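Local structure of sugar isomerase (Sinorhizobium meliloti, 3QC0) at residues I9-I14 with D25-H30; I45-A50 with A93-D98; C18-A23 with T33-W38. The protein binds a zinc ion and probably interconverts sugars as an isomerase built on a xylose isomerase-like TIM barrel. One frame throughout, in Å; residues are numbered along the deposited sequence.

Contact 1 of 3, residues I9-I14 with D25-H30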
loop_
_atom_site.group_PDB
_atom_site.type_symbol
_atom_site.label_atom_id
_atom_site.label_comp_id
_atom_site.label_asym_id
_atom_site.label_seq_id
_atom_site.Cartn_x
_atom_site.Cartn_y
_atom_site.Cartn_z
ATOM N N ILE A 9 -20.124 13.752 -7.707
ATOM C CA ILE A 9 -20.259 12.935 -6.500
ATOM C C ILE A 9 -20.375 11.469 -6.908
ATOM O O ILE A 9 -21.290 11.064 -7.618
ATOM C CB ILE A 9 -21.481 13.340 -5.639
ATOM C CG1 ILE A 9 -21.401 14.822 -5.239
ATOM C CG2 ILE A 9 -21.632 12.409 -4.421
ATOM C CD1 ILE A 9 -20.306 15.226 -4.273
ATOM N N ASN A 10 -19.402 10.662 -6.483
ATOM C CA ASN A 10 -19.525 9.224 -6.585
ATOM C C ASN A 10 -20.551 8.840 -5.526
ATOM O O ASN A 10 -20.419 9.218 -4.364
ATOM C CB ASN A 10 -18.164 8.552 -6.371
ATOM C CG ASN A 10 -18.223 7.087 -6.497
ATOM O OD1 ASN A 10 -18.938 6.408 -5.726
ATOM N ND2 ASN A 10 -17.358 6.535 -7.380
ATOM N N LEU A 11 -21.602 8.124 -5.924
ATOM C CA LEU A 11 -22.727 7.909 -5.033
ATOM C C LEU A 11 -22.424 6.970 -3.887
ATOM O O LEU A 11 -23.191 6.845 -2.962
ATOM C CB LEU A 11 -23.927 7.411 -5.839
ATOM C CG LEU A 11 -24.395 8.370 -6.940
ATOM C CD1 LEU A 11 -25.770 7.914 -7.537
ATOM C CD2 LEU A 11 -24.465 9.827 -6.495
ATOM N N ALA A 12 -21.234 6.355 -3.877
ATOM C CA ALA A 12 -20.819 5.648 -2.667
ATOM C C ALA A 12 -20.763 6.598 -1.477
ATOM O O ALA A 12 -20.960 6.192 -0.338
ATOM C CB ALA A 12 -19.450 4.998 -2.857
ATOM N N THR A 13 -20.487 7.858 -1.745
ATOM C CA THR A 13 -20.335 8.867 -0.694
ATOM C C THR A 13 -21.567 8.994 0.198
ATOM O O THR A 13 -21.438 9.262 1.401
ATOM C CB THR A 13 -19.957 10.214 -1.323
ATOM O OG1 THR A 13 -18.696 10.042 -1.974
ATOM C CG2 THR A 13 -19.799 11.356 -0.295
ATOM N N ILE A 14 -22.740 8.745 -0.388
ATOM C CA ILE A 14 -24.008 8.810 0.382
ATOM C C ILE A 14 -24.804 7.521 0.187
ATOM O O ILE A 14 -26.064 7.515 0.115
ATOM C CB ILE A 14 -24.840 10.107 0.029
ATOM C CG1 ILE A 14 -25.005 10.277 -1.477
ATOM C CG2 ILE A 14 -24.185 11.367 0.674
ATOM C CD1 ILE A 14 -26.014 11.414 -1.878
ATOM N N ASP A 25 -31.270 13.765 -6.632
ATOM C CA ASP A 25 -32.062 14.905 -6.149
ATOM C C ASP A 25 -31.212 15.816 -5.250
ATOM O O ASP A 25 -31.122 17.036 -5.495
ATOM C CB ASP A 25 -33.289 14.378 -5.390
ATOM C CG ASP A 25 -34.338 15.475 -5.051
ATOM O OD1 ASP A 25 -34.281 16.640 -5.554
ATOM O OD2 ASP A 25 -35.223 15.143 -4.230
ATOM N N ILE A 26 -30.551 15.224 -4.252
ATOM C CA ILE A 26 -29.735 16.048 -3.332
ATOM C C ILE A 26 -28.558 16.682 -4.054
ATOM O O ILE A 26 -28.229 17.818 -3.803
ATOM C CB ILE A 26 -29.205 15.296 -2.162
ATOM C CG1 ILE A 26 -30.318 14.762 -1.312
ATOM C CG2 ILE A 26 -28.301 16.223 -1.287
ATOM C CD1 ILE A 26 -29.821 13.885 -0.246
ATOM N N CYS A 27 -27.909 15.934 -4.943
ATOM C CA CYS A 27 -26.834 16.518 -5.729
ATOM C C CYS A 27 -27.321 17.730 -6.560
ATOM O O CYS A 27 -26.677 18.772 -6.599
ATOM C CB CYS A 27 -26.151 15.427 -6.589
ATOM S SG CYS A 27 -25.227 14.107 -5.620
ATOM N N LEU A 28 -28.489 17.616 -7.198
ATOM C CA LEU A 28 -29.037 18.733 -7.982
ATOM C C LEU A 28 -29.463 19.930 -7.100
ATOM O O LEU A 28 -29.258 21.090 -7.500
ATOM C CB LEU A 28 -30.232 18.267 -8.821
ATOM C CG LEU A 28 -29.914 17.360 -10.012
ATOM C CD1 LEU A 28 -31.233 16.805 -10.611
ATOM C CD2 LEU A 28 -29.081 18.087 -11.074
ATOM N N LYS A 29 -29.991 19.630 -5.908
ATOM C CA LYS A 29 -30.321 20.668 -4.890
ATOM C C LYS A 29 -29.077 21.503 -4.527
ATOM O O LYS A 29 -29.197 22.657 -4.117
ATOM C CB LYS A 29 -30.883 20.041 -3.585
ATOM C CG LYS A 29 -32.350 19.463 -3.609
ATOM C CD LYS A 29 -32.695 18.726 -2.261
ATOM C CE LYS A 29 -34.188 18.414 -2.114
ATOM N NZ LYS A 29 -34.631 17.606 -0.915
ATOM N N HIS A 30 -27.881 20.906 -4.648
ATOM C CA HIS A 30 -26.641 21.638 -4.375
ATOM C C HIS A 30 -25.902 22.119 -5.614
ATOM O O HIS A 30 -24.729 22.497 -5.526
ATOM C CB HIS A 30 -25.691 20.776 -3.545
ATOM C CG HIS A 30 -26.141 20.555 -2.142
ATOM N ND1 HIS A 30 -25.746 21.375 -1.108
ATOM C CD2 HIS A 30 -26.915 19.591 -1.587
ATOM C CE1 HIS A 30 -26.263 20.930 0.023
ATOM N NE2 HIS A 30 -26.978 19.849 -0.238
#

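Contact 2 of 3, residues I45-A50 with A93-D98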
loop_
_atom_site.group_PDB
_atom_site.type_symbol
_atom_site.label_atom_id
_atom_site.label_comp_id
_atom_site.label_asym_id
_atom_site.label_seq_id
_atom_site.Cartn_x
_atom_site.Cartn_y
_atom_site.Cartn_z
ATOM N N ILE A 45 -32.851 0.552 -8.946
ATOM C CA ILE A 45 -33.849 1.462 -9.558
ATOM C C ILE A 45 -34.313 0.975 -10.940
ATOM O O ILE A 45 -35.484 1.171 -11.328
ATOM C CB ILE A 45 -33.354 2.953 -9.623
ATOM C CG1 ILE A 45 -34.531 3.913 -9.867
ATOM C CG2 ILE A 45 -32.306 3.214 -10.696
ATOM C CD1 ILE A 45 -34.146 5.363 -9.811
ATOM N N GLY A 46 -33.400 0.328 -11.661
ATOM C CA GLY A 46 -33.595 -0.147 -13.005
ATOM C C GLY A 46 -32.830 0.703 -13.998
ATOM O O GLY A 46 -32.874 1.917 -13.954
ATOM N N LEU A 47 -32.084 0.051 -14.887
ATOM C CA LEU A 47 -31.269 0.771 -15.855
ATOM C C LEU A 47 -32.048 1.760 -16.691
ATOM O O LEU A 47 -31.570 2.858 -16.954
ATOM C CB LEU A 47 -30.535 -0.216 -16.779
ATOM C CG LEU A 47 -29.596 0.359 -17.845
ATOM C CD1 LEU A 47 -28.442 1.151 -17.192
ATOM C CD2 LEU A 47 -29.032 -0.758 -18.736
ATOM N N GLY A 48 -33.276 1.404 -17.097
ATOM C CA GLY A 48 -34.049 2.313 -17.927
ATOM C C GLY A 48 -34.442 3.584 -17.204
ATOM O O GLY A 48 -34.327 4.685 -17.747
ATOM N N GLU A 49 -34.884 3.443 -15.961
ATOM C CA GLU A 49 -35.237 4.602 -15.155
ATOM C C GLU A 49 -33.995 5.422 -14.837
ATOM O O GLU A 49 -34.019 6.649 -14.894
ATOM C CB GLU A 49 -35.961 4.169 -13.870
ATOM C CG GLU A 49 -36.369 5.284 -12.947
ATOM C CD GLU A 49 -37.340 6.312 -13.552
ATOM O OE1 GLU A 49 -37.922 6.066 -14.629
ATOM O OE2 GLU A 49 -37.477 7.390 -12.949
ATOM N N ALA A 50 -32.885 4.750 -14.535
ATOM C CA ALA A 50 -31.688 5.502 -14.276
ATOM C C ALA A 50 -31.310 6.354 -15.482
ATOM O O ALA A 50 -30.955 7.490 -15.335
ATOM C CB ALA A 50 -30.501 4.539 -13.859
ATOM N N ALA A 93 -22.805 2.555 -21.421
ATOM C CA ALA A 93 -23.239 3.159 -22.706
ATOM C C ALA A 93 -24.645 3.723 -22.572
ATOM O O ALA A 93 -24.880 4.855 -22.981
ATOM C CB ALA A 93 -23.163 2.131 -23.803
ATOM N N GLU A 94 -25.545 2.967 -21.960
ATOM C CA GLU A 94 -26.939 3.420 -21.770
ATOM C C GLU A 94 -26.998 4.709 -20.961
ATOM O O GLU A 94 -27.813 5.612 -21.225
ATOM C CB GLU A 94 -27.760 2.352 -21.067
ATOM C CG GLU A 94 -29.192 2.786 -20.697
ATOM C CD GLU A 94 -30.029 3.182 -21.922
ATOM O OE1 GLU A 94 -29.870 2.566 -22.987
ATOM O OE2 GLU A 94 -30.837 4.117 -21.801
ATOM N N LEU A 95 -26.143 4.810 -19.941
ATOM C CA LEU A 95 -26.117 5.962 -19.065
ATOM C C LEU A 95 -25.242 7.128 -19.568
ATOM O O LEU A 95 -25.134 8.157 -18.898
ATOM C CB LEU A 95 -25.696 5.537 -17.664
ATOM C CG LEU A 95 -26.539 4.447 -17.005
ATOM C CD1 LEU A 95 -25.894 3.999 -15.677
ATOM C CD2 LEU A 95 -27.998 4.947 -16.816
ATOM N N GLY A 96 -24.582 6.956 -20.713
ATOM C CA GLY A 96 -23.671 7.955 -21.246
ATOM C C GLY A 96 -22.448 8.224 -20.384
ATOM O O GLY A 96 -21.912 9.322 -20.400
ATOM N N ALA A 97 -22.020 7.205 -19.648
ATOM C CA ALA A 97 -20.867 7.374 -18.750
ATOM C C ALA A 97 -19.563 7.751 -19.491
ATOM O O ALA A 97 -19.247 7.207 -20.555
ATOM C CB ALA A 97 -20.630 6.109 -17.903
ATOM N N ASP A 98 -18.797 8.667 -18.904
ATOM C CA ASP A 98 -17.537 9.087 -19.490
ATOM C C ASP A 98 -16.490 7.956 -19.496
ATOM O O ASP A 98 -15.563 7.967 -20.303
ATOM C CB ASP A 98 -16.970 10.279 -18.728
ATOM C CG ASP A 98 -17.757 11.562 -18.971
ATOM O OD1 ASP A 98 -18.650 11.568 -19.847
ATOM O OD2 ASP A 98 -17.460 12.575 -18.301
#

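Contact 3 of 3, residues C18-A23 with T33-W38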
loop_
_atom_site.group_PDB
_atom_site.type_symbol
_atom_site.label_atom_id
_atom_site.label_comp_id
_atom_site.label_asym_id
_atom_site.label_seq_id
_atom_site.Cartn_x
_atom_site.Cartn_y
_atom_site.Cartn_z
ATOM N N CYS A 18 -29.043 7.113 0.689
ATOM C CA CYS A 18 -29.765 7.404 -0.529
ATOM C C CYS A 18 -29.624 6.327 -1.559
ATOM O O CYS A 18 -28.508 5.889 -1.843
ATOM C CB CYS A 18 -29.295 8.712 -1.179
ATOM S SG CYS A 18 -29.351 10.179 -0.154
ATOM N N GLY A 19 -30.743 5.954 -2.167
ATOM C CA GLY A 19 -30.694 5.234 -3.417
ATOM C C GLY A 19 -30.462 6.216 -4.547
ATOM O O GLY A 19 -30.285 7.410 -4.325
ATOM N N PHE A 20 -30.506 5.718 -5.777
ATOM C CA PHE A 20 -30.100 6.517 -6.943
ATOM C C PHE A 20 -30.890 7.812 -7.137
ATOM O O PHE A 20 -30.319 8.878 -7.342
ATOM C CB PHE A 20 -30.217 5.642 -8.217
ATOM C CG PHE A 20 -29.735 6.309 -9.471
ATOM C CD1 PHE A 20 -30.554 7.111 -10.225
ATOM C CD2 PHE A 20 -28.443 6.059 -9.951
ATOM C CE1 PHE A 20 -30.091 7.720 -11.378
ATOM C CE2 PHE A 20 -27.975 6.660 -11.075
ATOM C CZ PHE A 20 -28.801 7.469 -11.846
ATOM N N ALA A 21 -32.235 7.735 -7.123
ATOM C CA ALA A 21 -33.019 8.915 -7.372
ATOM C C ALA A 21 -32.850 10.008 -6.329
ATOM O O ALA A 21 -32.753 11.192 -6.687
ATOM C CB ALA A 21 -34.507 8.535 -7.457
ATOM N N GLU A 22 -32.818 9.610 -5.055
ATOM C CA GLU A 22 -32.642 10.588 -3.976
ATOM C C GLU A 22 -31.248 11.190 -4.009
ATOM O O GLU A 22 -31.075 12.377 -3.779
ATOM C CB GLU A 22 -32.873 9.985 -2.598
ATOM C CG GLU A 22 -33.022 11.118 -1.542
ATOM C CD GLU A 22 -33.001 10.632 -0.121
ATOM O OE1 GLU A 22 -33.210 9.414 0.110
ATOM O OE2 GLU A 22 -32.771 11.486 0.764
ATOM N N ALA A 23 -30.249 10.353 -4.287
ATOM C CA ALA A 23 -28.886 10.848 -4.415
ATOM C C ALA A 23 -28.807 11.905 -5.512
ATOM O O ALA A 23 -28.242 12.961 -5.338
ATOM C CB ALA A 23 -27.926 9.691 -4.702
ATOM N N THR A 33 -24.124 18.611 -11.075
ATOM C CA THR A 33 -24.691 17.934 -12.254
ATOM C C THR A 33 -23.865 16.767 -12.802
ATOM O O THR A 33 -24.024 16.364 -13.971
ATOM C CB THR A 33 -24.934 18.936 -13.408
ATOM O OG1 THR A 33 -23.702 19.580 -13.751
ATOM C CG2 THR A 33 -26.003 19.990 -13.018
ATOM N N ALA A 34 -22.965 16.238 -11.978
ATOM C CA ALA A 34 -22.183 15.093 -12.385
ATOM C C ALA A 34 -22.145 14.123 -11.211
ATOM O O ALA A 34 -22.003 14.536 -10.062
ATOM C CB ALA A 34 -20.765 15.535 -12.744
ATOM N N ILE A 35 -22.279 12.840 -11.526
ATOM C CA ILE A 35 -22.327 11.763 -10.559
ATOM C C ILE A 35 -21.490 10.597 -11.081
ATOM O O ILE A 35 -21.149 10.535 -12.264
ATOM C CB ILE A 35 -23.786 11.295 -10.253
ATOM C CG1 ILE A 35 -24.517 10.801 -11.524
ATOM C CG2 ILE A 35 -24.580 12.448 -9.610
ATOM C CD1 ILE A 35 -25.673 9.892 -11.211
ATOM N N ALA A 36 -21.208 9.664 -10.185
ATOM C CA ALA A 36 -20.696 8.350 -10.559
ATOM C C ALA A 36 -21.442 7.319 -9.735
ATOM O O ALA A 36 -21.145 7.118 -8.555
ATOM C CB ALA A 36 -19.172 8.269 -10.340
ATOM N N PRO A 37 -22.473 6.694 -10.331
ATOM C CA PRO A 37 -23.191 5.664 -9.630
ATOM C C PRO A 37 -22.513 4.305 -9.726
ATOM O O PRO A 37 -21.614 4.100 -10.553
ATOM C CB PRO A 37 -24.517 5.615 -10.367
ATOM C CG PRO A 37 -24.112 5.841 -11.804
ATOM C CD PRO A 37 -22.951 6.848 -11.718
ATOM N N TRP A 38 -22.983 3.399 -8.877
ATOM C CA TRP A 38 -22.548 2.035 -8.882
ATOM C C TRP A 38 -23.585 1.125 -9.513
ATOM O O TRP A 38 -24.806 1.419 -9.505
ATOM C CB TRP A 38 -22.243 1.579 -7.451
ATOM C CG TRP A 38 -21.035 2.222 -6.873
ATOM C CD1 TRP A 38 -20.786 3.550 -6.735
ATOM C CD2 TRP A 38 -19.856 1.552 -6.401
ATOM N NE1 TRP A 38 -19.540 3.749 -6.194
ATOM C CE2 TRP A 38 -18.963 2.535 -5.980
ATOM C CE3 TRP A 38 -19.500 0.214 -6.265
ATOM C CZ2 TRP A 38 -17.727 2.228 -5.419
ATOM C CZ3 TRP A 38 -18.250 -0.083 -5.718
ATOM C CH2 TRP A 38 -17.388 0.915 -5.337
#

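Contact 1 of 3, residues I9-I14 with D25-H30
Cys-27 of helix 20-29 points its thiol at the outer side of strand 7-10, where SG lies 3.8 Å from Ile-9 CB and 3.9 Å from Ile-9 CG1. The sulfur thus rests on the branch point of the isoleucine, not on the end of its chain. Ile-9 CG2 closes the group more distantly, 4.2 Å from the same SG. With CG1 opposite the carbonyl carbon (chi1 -57°), both branches stay within range of the sulfur while CD1 leads away from it; Ile-9 also packs on Ile-264 of helix 260-274. This is the tight, fully buried part of the contact. Cys-27 was modelled in two conformers, and these distances belong to one of them.

Packing slackens toward the 3-10 turn 11-13 and the residue after it. Leu-11 CD2 stands 4.4 Å from Cys-27 SG, and Ile-14 CD1 approaches no nearer than 4.7 Å to that sulfur. Round the far side of the helix Asp-25 and Lys-29 are turned to solvent and take no part. The polar groups of the first segment serve the chain's own turn: Asn-10 OD1 accepts from Ala-12 N at 2.9 Å, the donor lying in the carbonyl plane, which makes an Asx turn at the end of the strand. Asn-10 ND2 bonds Glu-246 OE2 in the last strand of the barrel.

Between the two segments the contact is apolar, and in this conformer the thiol probably serves as a packing group rather than a hydrogen-bonding one, while the amide of Asn-10 is engaged by Ala-12 N, Glu-246 and Trp-38, away from the helix.

Contact 2 of 3, residues I45-A50 with A93-D98
Ala-50 N donates to Gly-46 O at 2.9 Å, a bond of the first turn of helix 47-57; about one turn apart, Leu-47 and Ala-50 both meet the end of helix 75-94. There Leu-95 CD2 lies 3.9 Å from Ala-50 CB and 3.8 Å from Ala-50 C, so the methyl rests on backbone as well as side chain. Leu-47 stretches its CG opposite the backbone N (chi1 -178°), which carries its two methyls to Glu-94 and Leu-95. CD1 reaches Leu-95 CG at 3.8 Å, whereas CG meets the methylene Glu-94 CG, also at 3.8 Å. Glu-94, modelled in two conformers, thus offers its aliphatic part here and gives its carboxylate to Arg-55 in a salt bridge. Cutting Leu-47 back to an alanine would probably open a gap beside Leu-95 and leave the Glu-94 methylenes without their apolar cover. Just past the contact, Gly-96 ends helix 75-94 in a Schellman motif, its N bonded to Ala-93 O at 3.1 Å. The meeting lies on the outside of the barrel: Val-42 of helix 39-45 touches Leu-47, Ala-50 and Leu-95 alike, and Leu-61 of strand 60-68 packs against Leu-95 from the sheet.

Contact 3 of 3, residues C18-A23 with T33-W38
The Phe-20 ring meets Pro-37 edge-on, with Pro-37 CB near the ring plane, 3.7 Å from Phe-20 CE2 and 4.0 Å from Phe-20 CD2. The two side chains lie side by side and point the same way, and Pro-37 CG adds a contact of 4.0 Å to Phe-20 CE2. Phe-20 reaches this far because its CG is extended away from the backbone N (chi1 -176°), which swings the ring off the start of helix 20-29 and over to the strand.

A second apolar contact is oblique. Ile-35 CD1 approaches the ring 4.0 Å from both Phe-20 CE2 and Phe-20 CZ, and the two side chains cross at about a right angle. Ile-35 CG1 takes the position between its own N and carbonyl carbon (chi1 59°), and from there the chain extends to deliver CD1 to the ring.

Helix and strand here are the second and third elements of a beta-alpha-beta crossover, strand 7-10, helix 20-29, strand 34-36, the repeating unit of a TIM barrel. Ile-35 points from the strand to the covering helix, while Ala-36 points away from it.

Polar bonds stay within segment 18-23 or lead out of the contact. Gly-19, at the N-cap position of helix 20-29, accepts at its O from Ala-23 N at 2.9 Å. Gly-19 N bonds a tetraethylene glycol, probably from the crystallisation liquor. Trp-38 sits at the N-cap position of the next helix, 39-45, and its backbone N bonds Gln-41 OE1.

Contacts 1 and 3 interlock along the chain, their segments alternating: contact 1 packs helix 20-29 on strand 7-10, contact 3 packs it on strand 34-36 and the residue after it, and the two strands are neighbours in the barrel. Their centres are 6 Å apart. Leu-11 N lies 2.9 Å from Ala-36 O and Asn-10 OD1 2.8 Å from Trp-38 NE1, both probable hydrogen bonds. Contact 2 follows in sequence, its centre 11 Å from that of contact 3 and 16 Å from that of contact 1. Phe-20 packs on Ala-50 and Ile-45, joining contacts 3 and 2; contacts 1 and 2 do not touch. Together they tie successive helices round the early strands of the zinc-binding barrel.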